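Local coordinates for protein probable thiosulfate sulfurtransferase (Thermus thermophilus, PDB 2EG4) that probably transfers sulfur from thiosulfate to an acceptor such as cyanide, as rhodaneses do, and carries a bound zinc ion, at residues P16-G21 / A26-L31; A42-L47 / A115-D120; V147-C152 / Y190-A195; V199-L204 / V209-Y214. One frame throughout, in Å; residues are numbered along the deposited sequence.

Contact 1 (P16-G21 / A26-L31); sequences PAYEAG and ARHLDL. With SO4 (sulfate ion), chain F.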
loop_
_atom_site.group_PDB
_atom_site.type_symbol
_atom_site.label_atom_id
_atom_site.label_comp_id
_atom_site.label_asym_id
_atom_site.label_seq_id
_atom_site.Cartn_x
_atom_site.Cartn_y
_atom_site.Cartn_z
ATOM N N PRO A 16 -12.928 -0.339 -16.333
ATOM C CA PRO A 16 -14.199 0.158 -16.882
ATOM C C PRO A 16 -14.461 1.609 -16.483
ATOM O O PRO A 16 -14.848 2.439 -17.303
ATOM C CB PRO A 16 -15.232 -0.786 -16.272
ATOM C CG PRO A 16 -14.488 -2.076 -16.184
ATOM C CD PRO A 16 -13.121 -1.636 -15.657
ATOM N N ALA A 17 -14.253 1.900 -15.207
ATOM C CA ALA A 17 -14.460 3.250 -14.701
ATOM C C ALA A 17 -13.474 4.203 -15.361
ATOM O O ALA A 17 -13.828 5.308 -15.761
ATOM C CB ALA A 17 -14.291 3.271 -13.194
ATOM N N TYR A 18 -12.218 3.786 -15.448
ATOM C CA TYR A 18 -11.201 4.605 -16.085
ATOM C C TYR A 18 -11.620 4.935 -17.532
ATOM O O TYR A 18 -11.533 6.080 -17.974
ATOM C CB TYR A 18 -9.881 3.839 -16.110
ATOM C CG TYR A 18 -8.774 4.549 -16.854
ATOM C CD1 TYR A 18 -8.041 5.574 -16.254
ATOM C CD2 TYR A 18 -8.425 4.162 -18.147
ATOM C CE1 TYR A 18 -6.975 6.192 -16.920
ATOM C CE2 TYR A 18 -7.366 4.788 -18.826
ATOM C CZ TYR A 18 -6.652 5.793 -18.206
ATOM O OH TYR A 18 -5.623 6.452 -18.858
ATOM N N GLU A 19 -12.075 3.915 -18.252
ATOM C CA GLU A 19 -12.476 4.101 -19.640
ATOM C C GLU A 19 -13.722 4.972 -19.812
ATOM O O GLU A 19 -13.913 5.607 -20.864
ATOM C CB GLU A 19 -12.643 2.726 -20.300
ATOM C CG GLU A 19 -11.267 2.116 -20.606
ATOM C CD GLU A 19 -11.330 0.747 -21.257
ATOM O OE1 GLU A 19 -12.387 0.396 -21.810
ATOM O OE2 GLU A 19 -10.309 0.027 -21.223
ATOM N N ALA A 20 -14.556 5.022 -18.779
ATOM C CA ALA A 20 -15.772 5.832 -18.822
ATOM C C ALA A 20 -15.444 7.324 -18.685
ATOM O O ALA A 20 -16.261 8.194 -19.027
ATOM C CB ALA A 20 -16.724 5.388 -17.708
ATOM N N GLY A 21 -14.242 7.613 -18.197
ATOM C CA GLY A 21 -13.811 8.981 -18.018
ATOM C C GLY A 21 -12.784 9.102 -16.892
ATOM O O GLY A 21 -13.048 8.697 -15.757
ATOM N N ALA A 26 -4.255 11.243 -17.149
ATOM C CA ALA A 26 -4.065 10.240 -16.094
ATOM C C ALA A 26 -3.795 8.848 -16.634
ATOM O O ALA A 26 -4.405 8.405 -17.602
ATOM C CB ALA A 26 -5.290 10.214 -15.174
ATOM N N ARG A 27 -2.838 8.158 -16.012
ATOM C CA ARG A 27 -2.531 6.790 -16.407
ATOM C C ARG A 27 -3.391 5.870 -15.552
ATOM O O ARG A 27 -3.755 6.238 -14.443
ATOM C CB ARG A 27 -1.065 6.442 -16.102
ATOM C CG ARG A 27 -0.022 7.025 -17.034
ATOM C CD ARG A 27 0.138 8.503 -16.855
ATOM N NE ARG A 27 1.454 8.941 -17.324
ATOM C CZ ARG A 27 1.693 10.117 -17.886
ATOM N NH1 ARG A 27 0.701 10.979 -18.077
ATOM N NH2 ARG A 27 2.931 10.456 -18.207
ATOM N N HIS A 28 -3.693 4.680 -16.064
ATOM C CA HIS A 28 -4.451 3.691 -15.306
ATOM C C HIS A 28 -3.459 2.750 -14.661
ATOM O O HIS A 28 -2.583 2.215 -15.345
ATOM C CB HIS A 28 -5.328 2.839 -16.202
ATOM C CG HIS A 28 -6.069 1.779 -15.451
ATOM N ND1 HIS A 28 -5.785 0.433 -15.573
ATOM C CD2 HIS A 28 -7.032 1.877 -14.503
ATOM C CE1 HIS A 28 -6.544 -0.252 -14.734
ATOM N NE2 HIS A 28 -7.308 0.601 -14.072
ATOM N N LEU A 29 -3.599 2.521 -13.354
ATOM C CA LEU A 29 -2.719 1.571 -12.666
ATOM C C LEU A 29 -3.375 1.030 -11.390
ATOM O O LEU A 29 -3.766 1.812 -10.526
ATOM C CB LEU A 29 -1.398 2.221 -12.266
ATOM C CG LEU A 29 -0.421 1.235 -11.587
ATOM C CD1 LEU A 29 -0.006 0.110 -12.554
ATOM C CD2 LEU A 29 0.796 2.012 -11.087
ATOM N N ASP A 30 -3.477 -0.298 -11.292
ATOM C CA ASP A 30 -4.004 -0.950 -10.077
ATOM C C ASP A 30 -3.035 -2.082 -9.712
ATOM O O ASP A 30 -2.950 -3.103 -10.419
ATOM C CB ASP A 30 -5.400 -1.518 -10.300
ATOM C CG ASP A 30 -5.944 -2.221 -9.050
ATOM O OD1 ASP A 30 -5.133 -2.615 -8.187
ATOM O OD2 ASP A 30 -7.168 -2.392 -8.931
ATOM N N LEU A 31 -2.261 -1.893 -8.640
ATOM C CA LEU A 31 -1.291 -2.902 -8.232
ATOM C C LEU A 31 -1.756 -3.819 -7.112
ATOM O O LEU A 31 -0.933 -4.267 -6.311
ATOM C CB LEU A 31 0.032 -2.241 -7.826
ATOM C CG LEU A 31 0.758 -1.567 -8.987
ATOM C CD1 LEU A 31 2.020 -0.849 -8.522
ATOM C CD2 LEU A 31 1.046 -2.644 -10.060
HETATM S S SO4 F . -4.316 -2.020 -17.405
HETATM O O1 SO4 F . -5.759 -2.417 -17.322
HETATM O O2 SO4 F . -3.563 -2.624 -16.256
HETATM O O3 SO4 F . -3.738 -2.515 -18.698
HETATM O O4 SO4 F . -4.202 -0.525 -17.345
#
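Y18 spans from helix 15-20 to strand 27-28 and meets A26 and H28 in two ways: its hydroxyl holds a backbone carbonyl, and its ring lies against a CH2 group. Helix and strand belong to a beta-alpha-beta unit, strand 8-11, helix 15-20, strand 27-28, at the edge of the parallel sheet of the first rhodanese-like domain. The phenol OH donates to A26 O over 2.6 Å, a short bond, with the hydroxyl tilted 18° from the carbonyl plane, and this oxygen sits at the ring edge. Over one face, H28 CB stands 3.6 Å from the Y18 ring centroid and almost exactly on the ring normal, a CH-pi contact. The two rings themselves are merely oblique. With CG anti to the backbone N (chi1 175°), Y18 carries its ring off the helix toward the strand; tyrosine suits the place because it is long enough to reach the carbonyl and flat enough to pack on the methylene. A phenylalanine at Y18 would probably keep the ring packing but leave A26 O without this hydroxyl donor. Farther out, H22 stacks on Y18. Histidine suits position 28 because both ring nitrogens bond: NE2 to R13 O, and ND1 as donor to a sulfate, probably from the crystallisation liquor, that R15 also binds. A carbonyl at one nitrogen and an anion at the other would probably favour the protonated ring. The bond from H28 ND1 to sulfate O4 is 2.6 Å long and nearly straight, at 171°.

Contact 2 (A42-L47 / A115-D120); sequences AELKAL and AKLRRD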
loop_
_atom_site.group_PDB
_atom_site.type_symbol
_atom_site.label_atom_id
_atom_site.label_comp_id
_atom_site.label_asym_id
_atom_site.label_seq_id
_atom_site.Cartn_x
_atom_site.Cartn_y
_atom_site.Cartn_z
ATOM N N ALA A 42 18.307 -10.221 -3.581
ATOM C CA ALA A 42 17.953 -10.295 -5.010
ATOM C C ALA A 42 16.460 -10.051 -5.227
ATOM O O ALA A 42 16.050 -9.513 -6.267
ATOM C CB ALA A 42 18.340 -11.665 -5.589
ATOM N N GLU A 43 15.641 -10.469 -4.262
ATOM C CA GLU A 43 14.189 -10.262 -4.378
ATOM C C GLU A 43 13.821 -8.802 -4.211
ATOM O O GLU A 43 12.944 -8.294 -4.913
ATOM C CB GLU A 43 13.457 -11.143 -3.357
ATOM C CG GLU A 43 13.582 -12.618 -3.714
ATOM C CD GLU A 43 12.958 -13.543 -2.698
ATOM O OE1 GLU A 43 13.337 -13.460 -1.510
ATOM O OE2 GLU A 43 12.110 -14.370 -3.106
ATOM N N LEU A 44 14.489 -8.108 -3.293
ATOM C CA LEU A 44 14.225 -6.685 -3.114
ATOM C C LEU A 44 14.696 -5.945 -4.365
ATOM O O LEU A 44 14.027 -5.026 -4.851
ATOM C CB LEU A 44 14.959 -6.149 -1.877
ATOM C CG LEU A 44 14.414 -6.640 -0.529
ATOM C CD1 LEU A 44 15.438 -6.387 0.572
ATOM C CD2 LEU A 44 13.118 -5.912 -0.195
ATOM N N LYS A 45 15.845 -6.349 -4.899
ATOM C CA LYS A 45 16.356 -5.706 -6.100
ATOM C C LYS A 45 15.450 -5.964 -7.293
ATOM O O LYS A 45 15.320 -5.110 -8.181
ATOM C CB LYS A 45 17.770 -6.191 -6.417
ATOM C CG LYS A 45 18.828 -5.331 -5.774
ATOM C CD LYS A 45 18.874 -3.925 -6.384
ATOM C CE LYS A 45 19.704 -2.991 -5.521
ATOM N NZ LYS A 45 19.950 -1.661 -6.159
ATOM N N ALA A 46 14.832 -7.137 -7.313
ATOM C CA ALA A 46 13.898 -7.495 -8.391
ATOM C C ALA A 46 12.687 -6.539 -8.317
ATOM O O ALA A 46 12.208 -6.038 -9.335
ATOM C CB ALA A 46 13.444 -8.943 -8.222
ATOM N N LEU A 47 12.219 -6.271 -7.104
ATOM C CA LEU A 47 11.079 -5.360 -6.944
ATOM C C LEU A 47 11.452 -3.965 -7.412
ATOM O O LEU A 47 10.695 -3.312 -8.126
ATOM C CB LEU A 47 10.642 -5.325 -5.486
ATOM C CG LEU A 47 9.567 -4.288 -5.133
ATOM C CD1 LEU A 47 8.309 -4.472 -6.016
ATOM C CD2 LEU A 47 9.206 -4.500 -3.685
ATOM N N ALA A 115 13.814 3.682 -10.279
ATOM C CA ALA A 115 13.331 3.500 -8.921
ATOM C C ALA A 115 14.490 3.311 -7.955
ATOM O O ALA A 115 15.536 2.789 -8.326
ATOM C CB ALA A 115 12.396 2.287 -8.855
ATOM N N LYS A 116 14.286 3.751 -6.720
ATOM C CA LYS A 116 15.267 3.613 -5.644
ATOM C C LYS A 116 14.430 3.210 -4.435
ATOM O O LYS A 116 13.662 4.024 -3.904
ATOM C CB LYS A 116 15.969 4.945 -5.371
ATOM C CG LYS A 116 17.046 4.865 -4.306
ATOM C CD LYS A 116 18.191 3.990 -4.770
ATOM C CE LYS A 116 19.331 3.986 -3.770
ATOM N NZ LYS A 116 20.541 3.309 -4.320
ATOM N N LEU A 117 14.560 1.964 -3.991
ATOM C CA LEU A 117 13.754 1.494 -2.866
ATOM C C LEU A 117 13.840 2.274 -1.578
ATOM O O LEU A 117 14.921 2.538 -1.054
ATOM C CB LEU A 117 14.060 0.039 -2.516
ATOM C CG LEU A 117 13.518 -1.107 -3.365
ATOM C CD1 LEU A 117 13.622 -2.390 -2.536
ATOM C CD2 LEU A 117 12.066 -0.868 -3.765
ATOM N N ARG A 118 12.675 2.598 -1.042
ATOM C CA ARG A 118 12.598 3.301 0.223
ATOM C C ARG A 118 12.431 2.199 1.270
ATOM O O ARG A 118 11.328 1.950 1.739
ATOM C CB ARG A 118 11.386 4.234 0.210
ATOM C CG ARG A 118 11.626 5.544 0.919
ATOM C CD ARG A 118 10.442 6.487 0.780
ATOM N NE ARG A 118 10.215 6.918 -0.594
ATOM C CZ ARG A 118 9.817 8.142 -0.926
ATOM N NH1 ARG A 118 9.608 9.047 0.023
ATOM N NH2 ARG A 118 9.634 8.466 -2.199
ATOM N N ARG A 119 13.529 1.523 1.630
ATOM C CA ARG A 119 13.453 0.429 2.593
ATOM C C ARG A 119 12.800 0.846 3.894
ATOM O O ARG A 119 12.208 0.020 4.585
ATOM C CB ARG A 119 14.847 -0.151 2.901
ATOM C CG ARG A 119 15.366 -1.147 1.872
ATOM C CD ARG A 119 14.503 -2.410 1.808
ATOM N NE ARG A 119 14.551 -3.205 3.039
ATOM C CZ ARG A 119 15.601 -3.917 3.442
ATOM N NH1 ARG A 119 16.711 -3.948 2.716
ATOM N NH2 ARG A 119 15.541 -4.594 4.581
ATOM N N ASP A 120 12.906 2.130 4.225
ATOM C CA ASP A 120 12.319 2.630 5.465
ATOM C C ASP A 120 10.795 2.497 5.521
ATOM O O ASP A 120 10.196 2.468 6.601
ATOM C CB ASP A 120 12.740 4.097 5.715
ATOM C CG ASP A 120 12.533 5.001 4.510
ATOM O OD1 ASP A 120 13.196 4.774 3.470
ATOM O OD2 ASP A 120 11.719 5.953 4.599
#
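One face of the R119 guanidinium is met by a methyl of L44: CD1 lies 3.4 Å above the plane, displaced toward the rim and nearest to NH1. The two side chains cross at about a right angle. Bends at chi2 and chi3 (-64° and -66°) curl the arginine chain so that the guanidinium turns a face to L44 CD1. An arginine suits this place because its flat face accepts a methyl while its nitrogens bond in other directions; NH2 makes a salt bridge to E127.

Beside this pair, L117 meets the helix through CD1, which is 3.5 Å from L44 O and 4.0 Å from L44 CB; its CD2 comes only loosely toward L47, 4.5 Å from CG. The contact thus joins the start of helix 41-57, in the first rhodanese-like domain, to the loop between strand 89-92 and helix 125-129. A branched leucine suits such a seam, since the two methyls of L117 can reach toward L44 and L47, about one helical turn apart.

L51 and L84 extend the apolar surroundings of L117, and L38 and L122 those of L44. The loop is also tied to the helix by polar bonds, L117 N to E48 OE1 and A115 N to T52 OG1. Near the surface K45 NZ and K116 NZ come within 5.3 Å of each other, and K45 NZ has E48 OE2 as its salt-bridge partner.

Contact 3 (V147-C152 / Y190-A195); sequences VHPPCC and YCHSGA. With ZN (zinc ion), chain C; SO4 (sulfate ion), chain D.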
loop_
_atom_site.group_PDB
_atom_site.type_symbol
_atom_site.label_atom_id
_atom_site.label_comp_id
_atom_site.label_asym_id
_atom_site.label_seq_id
_atom_site.Cartn_x
_atom_site.Cartn_y
_atom_site.Cartn_z
ATOM N N VAL A 147 -10.962 -17.732 9.876
ATOM C CA VAL A 147 -11.097 -17.737 8.427
ATOM C C VAL A 147 -9.766 -17.365 7.786
ATOM O O VAL A 147 -8.874 -16.807 8.440
ATOM C CB VAL A 147 -12.161 -16.719 7.944
ATOM C CG1 VAL A 147 -13.500 -16.989 8.621
ATOM C CG2 VAL A 147 -11.691 -15.298 8.220
ATOM N N HIS A 148 -9.632 -17.670 6.502
ATOM C CA HIS A 148 -8.412 -17.338 5.781
ATOM C C HIS A 148 -8.697 -17.460 4.297
ATOM O O HIS A 148 -9.578 -18.224 3.890
ATOM C CB HIS A 148 -7.279 -18.294 6.155
ATOM C CG HIS A 148 -7.572 -19.726 5.834
ATOM N ND1 HIS A 148 -8.390 -20.510 6.620
ATOM C CD2 HIS A 148 -7.182 -20.506 4.798
ATOM C CE1 HIS A 148 -8.489 -21.713 6.082
ATOM N NE2 HIS A 148 -7.765 -21.737 4.977
ATOM N N PRO A 149 -7.974 -16.697 3.466
ATOM C CA PRO A 149 -8.216 -16.793 2.024
ATOM C C PRO A 149 -7.778 -18.173 1.518
ATOM O O PRO A 149 -6.867 -18.787 2.072
ATOM C CB PRO A 149 -7.392 -15.636 1.460
ATOM C CG PRO A 149 -6.274 -15.493 2.450
ATOM C CD PRO A 149 -6.984 -15.651 3.776
ATOM N N PRO A 150 -8.436 -18.683 0.459
ATOM C CA PRO A 150 -8.131 -19.995 -0.123
ATOM C C PRO A 150 -6.710 -20.195 -0.647
ATOM O O PRO A 150 -6.247 -21.329 -0.786
ATOM C CB PRO A 150 -9.192 -20.142 -1.216
ATOM C CG PRO A 150 -9.444 -18.732 -1.636
ATOM C CD PRO A 150 -9.489 -17.999 -0.309
ATOM N N CYS A 151 -6.013 -19.098 -0.932
ATOM C CA CYS A 151 -4.644 -19.198 -1.418
ATOM C C CYS A 151 -3.678 -19.515 -0.268
ATOM O O CYS A 151 -2.501 -19.798 -0.496
ATOM C CB CYS A 151 -4.238 -17.888 -2.092
ATOM S SG CYS A 151 -4.453 -16.460 -1.008
ATOM N N CYS A 152 -4.169 -19.467 0.970
ATOM C CA CYS A 152 -3.314 -19.748 2.134
ATOM C C CYS A 152 -3.617 -21.115 2.782
ATOM O O CYS A 152 -4.713 -21.643 2.634
ATOM C CB CYS A 152 -3.448 -18.631 3.183
ATOM S SG CYS A 152 -2.474 -17.089 2.846
ATOM N N TYR A 190 0.335 -5.076 9.066
ATOM C CA TYR A 190 0.279 -6.144 8.071
ATOM C C TYR A 190 -1.134 -6.686 7.923
ATOM O O TYR A 190 -2.032 -6.367 8.713
ATOM C CB TYR A 190 1.232 -7.290 8.463
ATOM C CG TYR A 190 0.682 -8.221 9.524
ATOM C CD1 TYR A 190 -0.076 -9.331 9.171
ATOM C CD2 TYR A 190 0.946 -8.003 10.875
ATOM C CE1 TYR A 190 -0.556 -10.220 10.124
ATOM C CE2 TYR A 190 0.465 -8.894 11.855
ATOM C CZ TYR A 190 -0.280 -9.997 11.470
ATOM O OH TYR A 190 -0.757 -10.907 12.386
ATOM N N CYS A 191 -1.341 -7.477 6.876
ATOM C CA CYS A 191 -2.630 -8.123 6.634
ATOM C C CYS A 191 -2.395 -9.344 5.752
ATOM O O CYS A 191 -1.501 -10.118 6.064
ATOM C CB CYS A 191 -3.629 -7.148 6.016
ATOM S SG CYS A 191 -3.057 -6.286 4.552
ATOM N N HIS A 192 -3.160 -9.532 4.664
ATOM C CA HIS A 192 -2.944 -10.702 3.810
ATOM C C HIS A 192 -1.838 -10.469 2.790
ATOM O O HIS A 192 -0.906 -11.258 2.686
ATOM C CB HIS A 192 -4.222 -11.101 3.074
ATOM C CG HIS A 192 -4.037 -12.277 2.165
ATOM N ND1 HIS A 192 -4.310 -12.220 0.814
ATOM C CD2 HIS A 192 -3.558 -13.522 2.401
ATOM C CE1 HIS A 192 -4.005 -13.378 0.257
ATOM N NE2 HIS A 192 -3.546 -14.184 1.196
ATOM N N SER A 193 -1.929 -9.379 2.028
ATOM C CA SER A 193 -0.883 -9.122 1.063
ATOM C C SER A 193 -0.504 -7.655 1.047
ATOM O O SER A 193 -0.083 -7.123 0.022
ATOM C CB SER A 193 -1.271 -9.597 -0.347
ATOM O OG SER A 193 -2.415 -8.909 -0.854
ATOM N N GLY A 194 -0.679 -7.009 2.199
ATOM C CA GLY A 194 -0.279 -5.613 2.369
ATOM C C GLY A 194 -1.164 -4.499 1.844
ATOM O O GLY A 194 -0.730 -3.360 1.807
ATOM N N ALA A 195 -2.395 -4.817 1.448
ATOM C CA ALA A 195 -3.314 -3.814 0.894
ATOM C C ALA A 195 -3.990 -2.971 1.982
ATOM O O ALA A 195 -3.843 -1.747 2.011
ATOM C CB ALA A 195 -4.382 -4.518 -0.009
HETATM ZN ZN ZN C . -2.910 -16.132 0.752
HETATM S S SO4 D . -5.336 -7.550 2.223
HETATM O O1 SO4 D . -6.233 -8.328 1.307
HETATM O O2 SO4 D . -5.304 -8.227 3.561
HETATM O O3 SO4 D . -3.952 -7.493 1.646
HETATM O O4 SO4 D . -5.869 -6.155 2.383
#
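P149 sets CG over one face of the H192 imidazole, 3.2 Å above the plane and displaced toward the rim, nearest to NE2 and CD2. This is a CH-pi contact beside a zinc site in the second rhodanese-like domain, where C151, C152, H192 and H219 bind the ion. The metal draws together the loop 147-152 and the loop that follows strand 186-190. C151 SG binds zinc at 2.4 Å and C152 SG at 2.3 Å, while H192 NE2 completes the three ligands of this contact at 2.1 Å. Both sulfurs lie at the edge of the imidazole, as expected for atoms sharing a metal with its nitrogen. Cysteine and histidine suit the task, since thiolate sulfur and imidazole nitrogen are good zinc donors. Adjacent cysteines converge because a type I turn from P149 to C152 folds the chain, and because their torsions differ: C151 SG sits between its backbone N and carbonyl carbon (chi1 55°), whereas C152 SG is anti to the carbonyl carbon. H219, the fourth ligand, lies on helix 217-223, its ring nearly perpendicular to that of H192.

The other end of H192 belongs to the loop beginning at C191, which cradles a sulfate, probably from the crystallisation liquor, in a manner consistent with the anion-binding active-site loop of rhodaneses. R196 gives the anion a further bond. Backbone N-H groups point into it: H192 N bonds to O2 at 2.7 Å, and S193 N and A195 N both bond to O3, the latter at 3.1 Å.

Contact 4 (V199-L204 / V209-Y214); sequences VAFFVL and VRARNY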
loop_
_atom_site.group_PDB
_atom_site.type_symbol
_atom_site.label_atom_id
_atom_site.label_comp_id
_atom_site.label_asym_id
_atom_site.label_seq_id
_atom_site.Cartn_x
_atom_site.Cartn_y
_atom_site.Cartn_z
ATOM N N VAL A 199 -3.241 1.031 3.727
ATOM C CA VAL A 199 -4.186 2.082 4.100
ATOM C C VAL A 199 -3.814 2.584 5.495
ATOM O O VAL A 199 -3.724 3.782 5.735
ATOM C CB VAL A 199 -5.651 1.561 4.130
ATOM C CG1 VAL A 199 -6.586 2.703 4.612
ATOM C CG2 VAL A 199 -6.101 1.134 2.742
ATOM N N ALA A 200 -3.584 1.651 6.411
ATOM C CA ALA A 200 -3.217 2.021 7.786
ATOM C C ALA A 200 -1.874 2.735 7.797
ATOM O O ALA A 200 -1.643 3.651 8.604
ATOM C CB ALA A 200 -3.174 0.785 8.644
ATOM N N PHE A 201 -0.995 2.325 6.880
ATOM C CA PHE A 201 0.330 2.911 6.736
ATOM C C PHE A 201 0.180 4.404 6.461
ATOM O O PHE A 201 0.730 5.227 7.186
ATOM C CB PHE A 201 1.086 2.213 5.583
ATOM C CG PHE A 201 2.365 2.904 5.158
ATOM C CD1 PHE A 201 3.576 2.621 5.780
ATOM C CD2 PHE A 201 2.355 3.805 4.102
ATOM C CE1 PHE A 201 4.761 3.215 5.358
ATOM C CE2 PHE A 201 3.547 4.421 3.667
ATOM C CZ PHE A 201 4.751 4.119 4.301
ATOM N N PHE A 202 -0.576 4.761 5.422
ATOM C CA PHE A 202 -0.765 6.174 5.099
ATOM C C PHE A 202 -1.507 6.988 6.154
ATOM O O PHE A 202 -1.166 8.156 6.385
ATOM C CB PHE A 202 -1.456 6.317 3.739
ATOM C CG PHE A 202 -0.553 6.019 2.597
ATOM C CD1 PHE A 202 0.534 6.851 2.331
ATOM C CD2 PHE A 202 -0.747 4.883 1.816
ATOM C CE1 PHE A 202 1.420 6.556 1.309
ATOM C CE2 PHE A 202 0.132 4.577 0.791
ATOM C CZ PHE A 202 1.222 5.413 0.533
ATOM N N VAL A 203 -2.501 6.385 6.794
ATOM C CA VAL A 203 -3.252 7.083 7.828
ATOM C C VAL A 203 -2.331 7.375 9.002
ATOM O O VAL A 203 -2.244 8.518 9.471
ATOM C CB VAL A 203 -4.433 6.237 8.352
ATOM C CG1 VAL A 203 -5.066 6.920 9.590
ATOM C CG2 VAL A 203 -5.475 6.072 7.255
ATOM N N LEU A 204 -1.634 6.341 9.472
ATOM C CA LEU A 204 -0.739 6.509 10.608
ATOM C C LEU A 204 0.349 7.535 10.315
ATOM O O LEU A 204 0.666 8.368 11.167
ATOM C CB LEU A 204 -0.108 5.169 11.002
ATOM C CG LEU A 204 -1.041 4.172 11.694
ATOM C CD1 LEU A 204 -0.329 2.855 11.937
ATOM C CD2 LEU A 204 -1.511 4.758 13.028
ATOM N N VAL A 209 2.912 8.973 13.053
ATOM C CA VAL A 209 3.439 7.687 13.507
ATOM C C VAL A 209 4.364 7.084 12.451
ATOM O O VAL A 209 4.072 7.140 11.262
ATOM C CB VAL A 209 2.283 6.707 13.791
ATOM C CG1 VAL A 209 2.821 5.300 13.983
ATOM C CG2 VAL A 209 1.516 7.167 15.029
ATOM N N ARG A 210 5.489 6.522 12.887
ATOM C CA ARG A 210 6.430 5.922 11.951
ATOM C C ARG A 210 5.989 4.503 11.596
ATOM O O ARG A 210 6.569 3.496 12.040
ATOM C CB ARG A 210 7.837 5.935 12.550
ATOM C CG ARG A 210 8.404 7.359 12.681
ATOM C CD ARG A 210 9.729 7.392 13.435
ATOM N NE ARG A 210 10.161 8.763 13.697
ATOM C CZ ARG A 210 11.000 9.108 14.672
ATOM N NH1 ARG A 210 11.500 8.181 15.481
ATOM N NH2 ARG A 210 11.328 10.382 14.851
ATOM N N ALA A 211 4.942 4.427 10.790
ATOM C CA ALA A 211 4.416 3.135 10.366
ATOM C C ALA A 211 5.222 2.550 9.192
ATOM O O ALA A 211 5.665 3.272 8.310
ATOM C CB ALA A 211 2.953 3.282 9.974
ATOM N N ARG A 212 5.416 1.233 9.210
ATOM C CA ARG A 212 6.155 0.522 8.160
ATOM C C ARG A 212 5.251 -0.633 7.775
ATOM O O ARG A 212 4.672 -1.287 8.640
ATOM C CB ARG A 212 7.471 -0.035 8.693
ATOM C CG ARG A 212 8.474 1.004 9.132
ATOM C CD ARG A 212 9.637 0.295 9.807
ATOM N NE ARG A 212 10.324 -0.597 8.880
ATOM C CZ ARG A 212 11.301 -1.429 9.228
ATOM N NH1 ARG A 212 11.708 -1.491 10.490
ATOM N NH2 ARG A 212 11.879 -2.196 8.311
ATOM N N ASN A 213 5.159 -0.903 6.475
ATOM C CA ASN A 213 4.249 -1.911 5.933
ATOM C C ASN A 213 4.906 -3.244 5.609
ATOM O O ASN A 213 5.846 -3.287 4.827
ATOM C CB ASN A 213 3.618 -1.314 4.649
ATOM C CG ASN A 213 2.404 -2.099 4.119
ATOM O OD1 ASN A 213 2.014 -1.953 2.937
ATOM N ND2 ASN A 213 1.789 -2.876 4.961
ATOM N N TYR A 214 4.393 -4.318 6.203
ATOM C CA TYR A 214 4.902 -5.667 5.951
ATOM C C TYR A 214 4.180 -6.109 4.692
ATOM O O TYR A 214 3.144 -6.768 4.743
ATOM C CB TYR A 214 4.572 -6.628 7.105
ATOM C CG TYR A 214 4.980 -8.068 6.820
ATOM C CD1 TYR A 214 5.975 -8.362 5.889
ATOM C CD2 TYR A 214 4.345 -9.128 7.457
ATOM C CE1 TYR A 214 6.311 -9.690 5.589
ATOM C CE2 TYR A 214 4.674 -10.440 7.179
ATOM C CZ TYR A 214 5.659 -10.716 6.231
ATOM O OH TYR A 214 5.953 -12.017 5.926
#
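Helix 195-206 turns back into strand 210-213 to complete the beta-alpha-beta unit begun by strand 186-190, in the parallel sheet of the second rhodanese-like domain. The helix and strand segments run nearly antiparallel, at 164°, with axes 7.6 Å apart at closest approach. At the turn, L204 O accepts a hydrogen bond of 3.0 Å from V209 N, which stands above the carbonyl plane. L204 then packs its CB on two residues, at 3.7 Å from A211 CB and 4.0 Å from V209 CB; its CD1 methyl also touches A211 CB. An alanine suits the strand here because its small side chain lets the helix come close, while branched leucine and valine fill the space around it.

One turn earlier in the helix, F201 has CG anti to the backbone N (chi1 169°), which carries its ring toward the strand, where CE1 comes within 3.1 Å of A211 O and CD1 within 4.1 Å of N213 CB. R212 CA sits at the ring edge. F80 meets the ring edge-to-face, and W121 touches it. Replacing F201 by alanine would probably open a gap between helix and strand and leave F80 and W121 without their aromatic neighbour. A211 O takes a hydrogen bond from R205 NE. The L204, V209 and A211 side chains supply the apolar packing, and one cross-segment hydrogen bond closes the turn.

Overall arrangement
Along the chain the four contacts follow in series, from contact 1 to contact 4. Contact 1 lies at the edge strand of the first domain's parallel sheet, contact 4 at the opposite edge of the corresponding sheet in the second, their centres about 25 Å apart. Contact 2 packs helix 41-57 of the first half against the loop between strand 89-92 and helix 125-129, consistent with a link between the halves, and touches contact 4 where D120 O meets R212 CG at 3.4 Å. Contacts 3 and 4 share the second domain and meet through Y190 and Y214. The sulfate-holding loop, which also gives zinc a ligand, adjoins strand 186-190 and helix 195-206.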